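Local coordinates for protein histone-lysine N-methyltransferase, H3 lysine-9 specific SUVH6 (Arabidopsis thaliana, PDB 6A5K) that catalyses histone H3K9 methylation with S-adenosylmethionine as methyl donor and probably reads DNA methylation through its SRA domain, at residues Y278-K288 and Y468-H477. The protein carries 1 engineered substitution. Numbering follows the deposited sequence.
Sequences YPDWCRPVPPK and YDHEDSRIPH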
loop_
_atom_site.group_PDB
_atom_site.type_symbol
_atom_site.label_atom_id
_atom_site.label_comp_id
_atom_site.label_asym_id
_atom_site.label_seq_id
_atom_site.Cartn_x
_atom_site.Cartn_y
_atom_site.Cartn_z
ATOM N N TYR A 278 28.752 -6.937 -7.128
ATOM C CA TYR A 278 29.673 -6.421 -6.127
ATOM C C TYR A 278 31.035 -6.144 -6.733
ATOM O O TYR A 278 31.464 -6.843 -7.653
ATOM C CB TYR A 278 29.833 -7.415 -4.972
ATOM C CG TYR A 278 28.623 -7.579 -4.075
ATOM C CD1 TYR A 278 28.388 -6.703 -3.023
ATOM C CD2 TYR A 278 27.728 -8.624 -4.268
ATOM C CE1 TYR A 278 27.288 -6.855 -2.196
ATOM C CE2 TYR A 278 26.626 -8.785 -3.447
ATOM C CZ TYR A 278 26.410 -7.896 -2.414
ATOM O OH TYR A 278 25.314 -8.048 -1.592
ATOM N N PRO A 279 31.729 -5.116 -6.225
ATOM C CA PRO A 279 33.168 -5.089 -6.487
ATOM C C PRO A 279 33.792 -6.291 -5.785
ATOM O O PRO A 279 33.178 -6.840 -4.867
ATOM C CB PRO A 279 33.630 -3.762 -5.869
ATOM C CG PRO A 279 32.374 -2.951 -5.692
ATOM C CD PRO A 279 31.282 -3.950 -5.447
ATOM N N ASP A 280 34.983 -6.700 -6.202
ATOM C CA ASP A 280 35.582 -7.909 -5.648
ATOM C C ASP A 280 35.997 -7.734 -4.185
ATOM O O ASP A 280 35.876 -8.664 -3.384
ATOM C CB ASP A 280 36.772 -8.340 -6.498
ATOM C CG ASP A 280 36.389 -8.571 -7.948
ATOM O OD1 ASP A 280 35.312 -9.158 -8.187
ATOM O OD2 ASP A 280 37.162 -8.179 -8.850
ATOM N N TRP A 281 36.450 -6.535 -3.825
ATOM C CA TRP A 281 36.882 -6.280 -2.455
ATOM C C TRP A 281 35.696 -6.041 -1.523
ATOM O O TRP A 281 35.881 -5.683 -0.361
ATOM C CB TRP A 281 37.846 -5.088 -2.403
ATOM C CG TRP A 281 37.220 -3.773 -2.760
ATOM C CD1 TRP A 281 36.666 -2.867 -1.899
ATOM C CD2 TRP A 281 37.092 -3.211 -4.070
ATOM N NE1 TRP A 281 36.195 -1.779 -2.595
ATOM C CE2 TRP A 281 36.444 -1.965 -3.930
ATOM C CE3 TRP A 281 37.460 -3.640 -5.349
ATOM C CZ2 TRP A 281 36.156 -1.147 -5.021
ATOM C CZ3 TRP A 281 37.173 -2.825 -6.431
ATOM C CH2 TRP A 281 36.528 -1.592 -6.260
ATOM N N CYS A 282 34.483 -6.244 -2.034
ATOM C CA CYS A 282 33.273 -6.076 -1.235
ATOM C C CYS A 282 32.392 -7.320 -1.244
ATOM O O CYS A 282 31.236 -7.261 -0.827
ATOM C CB CYS A 282 32.456 -4.878 -1.732
ATOM S SG CYS A 282 33.322 -3.288 -1.708
ATOM N N ARG A 283 32.929 -8.441 -1.718
ATOM C CA ARG A 283 32.164 -9.686 -1.751
ATOM C C ARG A 283 31.894 -10.200 -0.334
ATOM O O ARG A 283 32.802 -10.254 0.498
ATOM C CB ARG A 283 32.892 -10.744 -2.583
ATOM C CG ARG A 283 32.954 -10.405 -4.074
ATOM C CD ARG A 283 32.337 -11.502 -4.936
ATOM N NE ARG A 283 33.306 -12.095 -5.855
ATOM C CZ ARG A 283 32.986 -12.912 -6.853
ATOM N NH1 ARG A 283 31.717 -13.239 -7.064
ATOM N NH2 ARG A 283 33.932 -13.404 -7.642
ATOM N N PRO A 284 30.635 -10.578 -0.061
ATOM C CA PRO A 284 30.100 -10.916 1.266
ATOM C C PRO A 284 30.957 -11.852 2.125
ATOM O O PRO A 284 31.369 -12.923 1.687
ATOM C CB PRO A 284 28.765 -11.584 0.931
ATOM C CG PRO A 284 28.330 -10.904 -0.313
ATOM C CD PRO A 284 29.593 -10.661 -1.101
ATOM N N VAL A 285 31.215 -11.410 3.353
ATOM C CA VAL A 285 31.780 -12.236 4.412
ATOM C C VAL A 285 30.632 -12.936 5.131
ATOM O O VAL A 285 29.622 -12.301 5.412
ATOM C CB VAL A 285 32.592 -11.378 5.412
ATOM C CG1 VAL A 285 32.917 -12.152 6.687
ATOM C CG2 VAL A 285 33.855 -10.837 4.751
ATOM N N PRO A 286 30.769 -14.246 5.412
ATOM C CA PRO A 286 29.690 -14.995 6.078
ATOM C C PRO A 286 29.227 -14.332 7.372
ATOM O O PRO A 286 30.042 -14.095 8.260
ATOM C CB PRO A 286 30.327 -16.360 6.365
ATOM C CG PRO A 286 31.427 -16.485 5.367
ATOM C CD PRO A 286 31.940 -15.097 5.128
ATOM N N PRO A 287 27.923 -14.027 7.475
ATOM C CA PRO A 287 27.387 -13.324 8.644
ATOM C C PRO A 287 27.230 -14.255 9.839
ATOM O O PRO A 287 27.315 -15.472 9.677
ATOM C CB PRO A 287 26.020 -12.834 8.158
ATOM C CG PRO A 287 25.594 -13.884 7.185
ATOM C CD PRO A 287 26.866 -14.367 6.507
ATOM N N LYS A 288 27.004 -13.692 11.020
ATOM C CA LYS A 288 26.668 -14.509 12.179
ATOM C C LYS A 288 25.262 -15.070 11.998
ATOM O O LYS A 288 24.349 -14.355 11.591
ATOM C CB LYS A 288 26.760 -13.696 13.471
ATOM C CG LYS A 288 26.678 -14.539 14.734
ATOM C CD LYS A 288 26.105 -13.749 15.901
ATOM C CE LYS A 288 26.208 -14.535 17.200
ATOM N NZ LYS A 288 25.638 -15.905 17.070
ATOM N N TYR A 468 21.058 -9.650 5.290
ATOM C CA TYR A 468 20.834 -11.071 5.577
ATOM C C TYR A 468 21.962 -11.998 5.108
ATOM O O TYR A 468 22.330 -12.924 5.830
ATOM C CB TYR A 468 19.499 -11.539 4.979
ATOM C CG TYR A 468 19.430 -11.582 3.467
ATOM C CD1 TYR A 468 19.636 -12.772 2.778
ATOM C CD2 TYR A 468 19.130 -10.444 2.729
ATOM C CE1 TYR A 468 19.566 -12.823 1.397
ATOM C CE2 TYR A 468 19.054 -10.490 1.345
ATOM C CZ TYR A 468 19.276 -11.682 0.687
ATOM O OH TYR A 468 19.206 -11.738 -0.688
ATOM N N ASP A 469 22.513 -11.768 3.918
ATOM C CA ASP A 469 23.574 -12.651 3.422
ATOM C C ASP A 469 24.966 -12.140 3.783
ATOM O O ASP A 469 25.969 -12.756 3.423
ATOM C CB ASP A 469 23.468 -12.839 1.908
ATOM C CG ASP A 469 23.529 -11.532 1.146
ATOM O OD1 ASP A 469 23.251 -10.470 1.745
ATOM O OD2 ASP A 469 23.856 -11.569 -0.060
ATOM N N HIS A 470 25.013 -11.015 4.487
ATOM C CA HIS A 470 26.253 -10.461 5.026
ATOM C C HIS A 470 25.886 -9.393 6.058
ATOM O O HIS A 470 24.717 -9.034 6.191
ATOM C CB HIS A 470 27.138 -9.872 3.915
ATOM C CG HIS A 470 26.525 -8.705 3.199
ATOM N ND1 HIS A 470 26.435 -7.450 3.762
ATOM C CD2 HIS A 470 25.979 -8.603 1.964
ATOM C CE1 HIS A 470 25.855 -6.626 2.907
ATOM N NE2 HIS A 470 25.569 -7.300 1.807
ATOM N N GLU A 471 26.881 -8.889 6.781
ATOM C CA GLU A 471 26.642 -7.873 7.808
ATOM C C GLU A 471 27.342 -6.555 7.489
ATOM O O GLU A 471 27.598 -5.749 8.382
ATOM C CB GLU A 471 27.101 -8.381 9.176
ATOM C CG GLU A 471 26.369 -9.618 9.651
ATOM C CD GLU A 471 27.015 -10.240 10.871
ATOM O OE1 GLU A 471 27.928 -9.611 11.445
ATOM O OE2 GLU A 471 26.611 -11.357 11.253
ATOM N N ASP A 472 27.646 -6.330 6.217
ATOM C CA ASP A 472 28.325 -5.105 5.826
ATOM C C ASP A 472 27.307 -3.967 5.731
ATOM O O ASP A 472 26.617 -3.813 4.720
ATOM C CB ASP A 472 29.065 -5.298 4.500
ATOM C CG ASP A 472 30.055 -4.178 4.214
ATOM O OD1 ASP A 472 29.837 -3.045 4.689
ATOM O OD2 ASP A 472 31.050 -4.429 3.505
ATOM N N SER A 473 27.221 -3.177 6.798
ATOM C CA SER A 473 26.232 -2.106 6.899
ATOM C C SER A 473 26.497 -0.945 5.943
ATOM O O SER A 473 25.649 -0.079 5.761
ATOM C CB SER A 473 26.176 -1.590 8.338
ATOM O OG SER A 473 27.472 -1.308 8.823
ATOM N N ARG A 474 27.678 -0.917 5.338
ATOM C CA ARG A 474 27.963 0.094 4.330
ATOM C C ARG A 474 27.131 -0.145 3.083
ATOM O O ARG A 474 26.831 0.786 2.330
ATOM C CB ARG A 474 29.439 0.086 3.945
ATOM C CG ARG A 474 30.406 0.246 5.087
ATOM C CD ARG A 474 31.829 0.084 4.552
ATOM N NE ARG A 474 32.025 -1.256 4.002
ATOM C CZ ARG A 474 33.078 -1.626 3.278
ATOM N NH1 ARG A 474 34.048 -0.755 3.005
ATOM N NH2 ARG A 474 33.164 -2.871 2.827
ATOM N N ILE A 475 26.790 -1.407 2.851
ATOM C CA ILE A 475 26.114 -1.796 1.619
ATOM C C ILE A 475 24.914 -2.706 1.883
ATOM O O ILE A 475 24.869 -3.848 1.424
ATOM C CB ILE A 475 27.095 -2.485 0.653
ATOM C CG1 ILE A 475 27.899 -3.570 1.378
ATOM C CG2 ILE A 475 28.044 -1.454 0.055
ATOM C CD1 ILE A 475 28.606 -4.528 0.454
ATOM N N PRO A 476 23.920 -2.191 2.619
ATOM C CA PRO A 476 22.718 -2.994 2.834
ATOM C C PRO A 476 21.928 -3.159 1.542
ATOM O O PRO A 476 22.103 -2.375 0.599
ATOM C CB PRO A 476 21.934 -2.174 3.857
ATOM C CG PRO A 476 22.329 -0.761 3.562
ATOM C CD PRO A 476 23.792 -0.843 3.202
ATOM N N HIS A 477 21.087 -4.185 1.495
ATOM C CA HIS A 477 20.108 -4.317 0.427
ATOM C C HIS A 477 19.091 -3.191 0.550
ATOM O O HIS A 477 18.642 -2.876 1.654
ATOM C CB HIS A 477 19.403 -5.673 0.491
ATOM C CG HIS A 477 20.311 -6.836 0.256
ATOM N ND1 HIS A 477 20.596 -7.317 -1.004
ATOM C CD2 HIS A 477 21.005 -7.616 1.121
ATOM C CE1 HIS A 477 21.430 -8.338 -0.906
ATOM N NE2 HIS A 477 21.693 -8.537 0.373
HETATM O O HOH W 1 24.102 -5.451 -0.938
HETATM O O HOH W 2 35.551 -4.002 1.469
HETATM O O HOH W 3 30.562 -6.910 1.865
HETATM O O HOH W 4 29.367 -10.005 6.633
#
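Tyr278 lays the edge of its ring against the tip of Ile475, where Tyr278 CE1 lies 3.8 Å from Ile475 CD1, while Pro284 of its own loop puts CD over one ring face. With CG beside the backbone N (chi1 -70°), the ring carries its hydroxyl to the imidazole of His470: Tyr278 OH stands 3.5 Å from His470 NE2, at the edge of the imidazole and near its plane. A water 2.9 Å from Tyr278 OH donates to Ile475 O, joining phenol and opposing backbone. The imidazole is fixed at its other nitrogen, for Asp472 N donates to His470 ND1 over 3.0 Å within the ring plane. A leucine at His470 would probably leave that amide without its acceptor and the phenol without the imidazole edge beside its hydroxyl.

Here a proline-rich loop of the Pre-SET motif, leading toward its zinc-cysteine cluster, packs on the hairpin loop between SET-domain strands 461-467 and 477-482, beside the sheet in which Pre-SET strand 328-330 pairs with strand 461-467. Pro284 CB rests 3.8 Å from His470 CB, and Pro287 fits its ring against the backbone of Tyr468 and Asp469. Glu471, extended beyond CG, runs along Pro287, and its OE2 accepts a hydrogen bond from Lys288 N, modelled at 2.4 Å, too short to take literally; the ammonium of Lys309 makes a long, weak ion pair with the same oxygen. Near Trp281 and Cys282, Arg474 holds Asp472 side-on in a salt bridge, NE to OD1 and NH2 to OD2, both on syn lone pairs. Asp472 OD1 also takes Arg474 N, an Asx turn, and a water links OD2 to Cys282 O.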